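PDB 7BIP: luciferase-like monooxygenase from Streptomyces bottropensis, which probably acts as a monooxygenase that incorporates oxygen into a polyketide intermediate during biosynthesis of the tricyclic aromatic compound rishirilide. Local coordinates for residues A[39-44]-A[72-77]; A[76-81]-A[103-108]. One frame throughout, in Å; residues are numbered along the deposited sequence.

Contact 1: residues A[39-44]-A[72-77]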
# COMPACT_ATOMS: atom_id res chain seq x y z
N HIS A 39 -6.45 -15.19 10.51
CA HIS A 39 -6.05 -14.21 9.50
C HIS A 39 -6.95 -12.98 9.57
O HIS A 39 -7.99 -12.98 10.23
CB HIS A 39 -6.10 -14.81 8.09
CG HIS A 39 -7.49 -15.17 7.64
ND1 HIS A 39 -7.96 -16.46 7.66
CD2 HIS A 39 -8.49 -14.40 7.15
CE1 HIS A 39 -9.21 -16.47 7.20
NE2 HIS A 39 -9.55 -15.23 6.89
N VAL A 40 -6.52 -11.93 8.86
CA VAL A 40 -7.30 -10.74 8.56
C VAL A 40 -7.33 -10.59 7.04
O VAL A 40 -6.28 -10.59 6.40
CB VAL A 40 -6.71 -9.47 9.21
CG1 VAL A 40 -7.47 -8.23 8.77
CG2 VAL A 40 -6.72 -9.59 10.75
N LYS A 41 -8.53 -10.48 6.48
CA LYS A 41 -8.71 -10.39 5.03
C LYS A 41 -9.38 -9.06 4.70
O LYS A 41 -10.14 -8.53 5.50
CB LYS A 41 -9.58 -11.57 4.54
CG LYS A 41 -9.96 -11.56 3.06
CD LYS A 41 -10.73 -12.83 2.70
CE LYS A 41 -9.82 -14.06 2.66
NZ LYS A 41 -10.66 -15.31 2.59
N THR A 42 -9.08 -8.51 3.52
CA THR A 42 -9.91 -7.42 3.01
C THR A 42 -9.91 -7.49 1.49
O THR A 42 -9.28 -8.37 0.88
CB THR A 42 -9.45 -6.05 3.53
OG1 THR A 42 -10.49 -5.09 3.28
CG2 THR A 42 -8.17 -5.59 2.83
N VAL A 43 -10.61 -6.54 0.86
CA VAL A 43 -11.06 -6.66 -0.52
C VAL A 43 -10.51 -5.50 -1.36
O VAL A 43 -9.89 -4.57 -0.85
CB VAL A 43 -12.59 -6.70 -0.61
CG1 VAL A 43 -13.13 -7.69 0.40
CG2 VAL A 43 -13.15 -5.30 -0.35
N GLU A 44 -10.74 -5.58 -2.67
CA GLU A 44 -10.43 -4.50 -3.60
C GLU A 44 -11.70 -4.14 -4.38
O GLU A 44 -12.25 -4.99 -5.09
CB GLU A 44 -9.33 -4.89 -4.59
CG GLU A 44 -8.95 -3.75 -5.55
CD GLU A 44 -7.82 -4.12 -6.50
OE1 GLU A 44 -7.19 -5.17 -6.29
OE2 GLU A 44 -7.57 -3.35 -7.46
N ARG A 72 -2.36 -13.96 10.11
CA ARG A 72 -1.97 -13.83 8.71
C ARG A 72 -2.75 -12.70 8.04
O ARG A 72 -3.78 -12.25 8.54
CB ARG A 72 -2.17 -15.16 7.97
CG ARG A 72 -1.32 -16.30 8.56
CD ARG A 72 -1.23 -17.51 7.61
NE ARG A 72 -0.46 -17.22 6.40
CZ ARG A 72 0.87 -17.17 6.33
NH1 ARG A 72 1.61 -17.38 7.41
NH2 ARG A 72 1.46 -16.90 5.17
N LEU A 73 -2.22 -12.22 6.91
CA LEU A 73 -2.85 -11.16 6.13
C LEU A 73 -3.21 -11.72 4.77
O LEU A 73 -2.36 -12.30 4.09
CB LEU A 73 -1.90 -9.95 5.96
CG LEU A 73 -1.45 -9.15 7.19
CD1 LEU A 73 -2.60 -8.86 8.16
CD2 LEU A 73 -0.33 -9.87 7.91
N VAL A 74 -4.47 -11.56 4.35
CA VAL A 74 -4.94 -12.21 3.12
C VAL A 74 -5.66 -11.20 2.23
O VAL A 74 -6.58 -10.52 2.68
CB VAL A 74 -5.87 -13.40 3.43
CG1 VAL A 74 -6.17 -14.17 2.13
CG2 VAL A 74 -5.25 -14.31 4.49
N THR A 75 -5.27 -11.14 0.96
CA THR A 75 -6.05 -10.38 -0.01
C THR A 75 -7.22 -11.23 -0.49
O THR A 75 -7.05 -12.38 -0.90
CB THR A 75 -5.20 -9.91 -1.20
OG1 THR A 75 -4.57 -11.01 -1.86
CG2 THR A 75 -4.13 -8.93 -0.73
N GLY A 76 -8.43 -10.68 -0.40
CA GLY A 76 -9.62 -11.35 -0.88
C GLY A 76 -10.52 -10.40 -1.64
O GLY A 76 -11.60 -10.05 -1.15
N ALA A 77 -10.13 -9.96 -2.83
CA ALA A 77 -8.95 -10.44 -3.56
C ALA A 77 -8.37 -9.30 -4.39
O ALA A 77 -9.11 -8.39 -4.75
CB ALA A 77 -9.33 -11.61 -4.46
O HOH W 1 -11.84 -7.62 -4.65
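Val74 stands between His39 and Lys41 on the barrel-interior face of two adjacent parallel strands, and each of its methyls serves one of them. Val74 CG2 reaches back to His39, 3.7 Å from His39 CB, and meets the imidazole obliquely. Val74 CG1, anti to the backbone N (chi1 -172°), leans the other way, and Lys41 CE lies 3.7 Å from it. The lysine chain starts out extended, passes Gly76, and bends at chi3 (-73°), which lays its CE across the valine. Gly76 leaves room for this course: Gly76 CA is 4.0 Å from Lys41 CD, and no side chain stands in the way. The far ends of both polar side chains turn to Ser322, whose OG bonds His39 NE2 and Lys41 NZ; NZ also bonds His229. On the opposite face, toward the helices, Val40 and Leu73 touch only loosely.

The backbone ladder is parallel. Val40 N bonds Arg72 O at 2.8 Å, Val40 O receives Val74 N, and a weak bond links Thr42 N to Val74 O. The last rung, Gly76 N to Thr42 O at 2.8 Å, comes nearly straight onto the carbonyl, just before the cis peptide that precedes Ala77. Beyond it a water bridges Glu44 N and Ala77 O.

The pair belongs to a beta-alpha-beta unit of the TIM-barrel fold. Strand 2-6 flanks 39-42 on its other edge, strand 103-107 flanks 72-78, and the connecting helix 57-67 packs Phe60 on Thr42 and Leu61 on Thr75.

Contact 2: residues A[76-81]-A[103-108]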
# COMPACT_ATOMS: atom_id res chain seq x y z
N GLY A 76 -8.43 -10.68 -0.40
CA GLY A 76 -9.62 -11.35 -0.88
C GLY A 76 -10.52 -10.40 -1.64
O GLY A 76 -11.60 -10.05 -1.15
N ALA A 77 -10.13 -9.96 -2.83
CA ALA A 77 -8.95 -10.44 -3.56
C ALA A 77 -8.37 -9.30 -4.39
O ALA A 77 -9.11 -8.39 -4.75
CB ALA A 77 -9.33 -11.61 -4.46
N VAL A 78 -7.06 -9.33 -4.68
CA VAL A 78 -6.53 -8.34 -5.60
C VAL A 78 -7.10 -8.61 -6.99
O VAL A 78 -7.44 -9.75 -7.35
CB VAL A 78 -4.99 -8.32 -5.63
CG1 VAL A 78 -4.43 -7.90 -4.28
CG2 VAL A 78 -4.45 -9.68 -6.06
N LEU A 79 -7.24 -7.54 -7.78
CA LEU A 79 -7.83 -7.65 -9.12
C LEU A 79 -6.76 -7.42 -10.18
O LEU A 79 -6.51 -6.27 -10.58
CB LEU A 79 -8.98 -6.65 -9.28
CG LEU A 79 -10.12 -6.75 -8.25
CD1 LEU A 79 -11.16 -5.66 -8.50
CD2 LEU A 79 -10.78 -8.13 -8.29
N PRO A 80 -6.10 -8.47 -10.67
CA PRO A 80 -5.01 -8.25 -11.63
C PRO A 80 -5.44 -7.50 -12.88
O PRO A 80 -4.59 -6.83 -13.49
CB PRO A 80 -4.53 -9.68 -11.96
CG PRO A 80 -5.55 -10.60 -11.39
CD PRO A 80 -6.24 -9.88 -10.28
N VAL A 81 -6.72 -7.54 -13.25
CA VAL A 81 -7.18 -6.87 -14.46
C VAL A 81 -6.94 -5.36 -14.40
O VAL A 81 -6.79 -4.71 -15.45
CB VAL A 81 -8.67 -7.20 -14.73
CG1 VAL A 81 -9.59 -6.60 -13.67
CG2 VAL A 81 -9.09 -6.77 -16.12
N LEU A 103 1.77 -13.32 4.67
CA LEU A 103 0.86 -12.95 3.60
C LEU A 103 0.41 -14.16 2.79
O LEU A 103 1.22 -15.02 2.42
CB LEU A 103 1.55 -11.95 2.66
CG LEU A 103 0.81 -11.50 1.40
CD1 LEU A 103 -0.43 -10.69 1.77
CD2 LEU A 103 1.73 -10.65 0.54
N ASP A 104 -0.90 -14.22 2.50
CA ASP A 104 -1.47 -15.12 1.50
C ASP A 104 -2.21 -14.26 0.49
O ASP A 104 -2.91 -13.32 0.87
CB ASP A 104 -2.46 -16.12 2.14
CG ASP A 104 -1.86 -16.85 3.33
OD1 ASP A 104 -0.76 -17.41 3.20
OD2 ASP A 104 -2.49 -16.86 4.40
N VAL A 105 -2.06 -14.57 -0.81
CA VAL A 105 -2.53 -13.66 -1.85
C VAL A 105 -3.66 -14.33 -2.63
O VAL A 105 -3.42 -15.20 -3.48
CB VAL A 105 -1.41 -13.21 -2.79
CG1 VAL A 105 -1.98 -12.20 -3.79
CG2 VAL A 105 -0.28 -12.59 -1.99
N GLY A 106 -4.89 -13.90 -2.38
CA GLY A 106 -6.00 -14.23 -3.26
C GLY A 106 -6.10 -13.24 -4.41
O GLY A 106 -5.98 -12.03 -4.22
N PHE A 107 -6.30 -13.79 -5.61
CA PHE A 107 -6.52 -13.04 -6.84
C PHE A 107 -7.94 -13.33 -7.32
O PHE A 107 -8.37 -14.48 -7.32
CB PHE A 107 -5.55 -13.46 -7.97
CG PHE A 107 -4.07 -13.28 -7.66
CD1 PHE A 107 -3.35 -12.26 -8.29
CD2 PHE A 107 -3.39 -14.17 -6.85
CE1 PHE A 107 -1.98 -12.10 -8.05
CE2 PHE A 107 -2.02 -14.03 -6.61
CZ PHE A 107 -1.31 -12.98 -7.22
N GLY A 108 -8.67 -12.29 -7.74
CA GLY A 108 -10.06 -12.45 -8.12
C GLY A 108 -10.39 -11.78 -9.44
O GLY A 108 -9.63 -10.97 -9.97
O HOH W 2 -9.05 -9.44 -12.13
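Ala77 pushes its methyl against the backbone of Gly106-Gly108 where the next beta-alpha-beta unit of the TIM barrel closes, strand 72-78 pairing in parallel with strand 103-107, the two connected through helix 85-98. The bump fits because the opposing chain has glycines on both sides of Phe107: Ala77 CB rests between Gly106 O and Gly108 N, 3.4 Å from each, so the backbone itself forms the shallow hollow.

The second bump is Val78. Its CG2 occupies the position between the backbone N and the carbonyl carbon, and from there Val78 CG2 approaches the Phe107 ring obliquely, 3.6 Å from Phe107 CD1; the two side chains run alongside each other in the same direction. Val78 CG2 sits over the notch between Val105 and Phe107, 3.4 Å from Gly106 O and 4.2 Å from Val105 CG1. Farther along, Pro80 brings CG to the edge of the phenyl ring, near its plane. Phe130 of helix 126-142 touches both Pro80 and Phe107, while Leu88 of helix 85-98 adds another apolar neighbour to the ring.

Two backbone bonds hold Val78 in place: its N donates to Gly106 O, and Val78 O accepts Gly108 N at 2.8 Å, almost in line with the carbonyl. Beyond the last bond contact continues around Gly108 O, with Leu79 CD2 at 3.5 Å and Pro80 CD at 3.6 Å. Gly108 O accepts a hydrogen bond from a water 2.7 Å away, and the water accepts one from Val81 N.

Overall arrangement
Contacts 1 and 2 are successive seams between neighbouring strands of one barrel wall, both buried, with strand 72-78 as the shared element and Gly76-Ala77 common to both. Contact 1 runs along most of its strand pair and has a longer backbone ladder, with polar side chains reaching other strands. Contact 2 is confined to the C-terminal ends, where the chain has turned a corner, and its side-chain contacts are apolar. Direct bonds tie the two together: Arg72 NE forms a salt bridge with Asp104 OD2 at 2.9 Å near the start of the strands, while Glu44 OE1 probably accepts a hydrogen bond from Leu79 N at the other end.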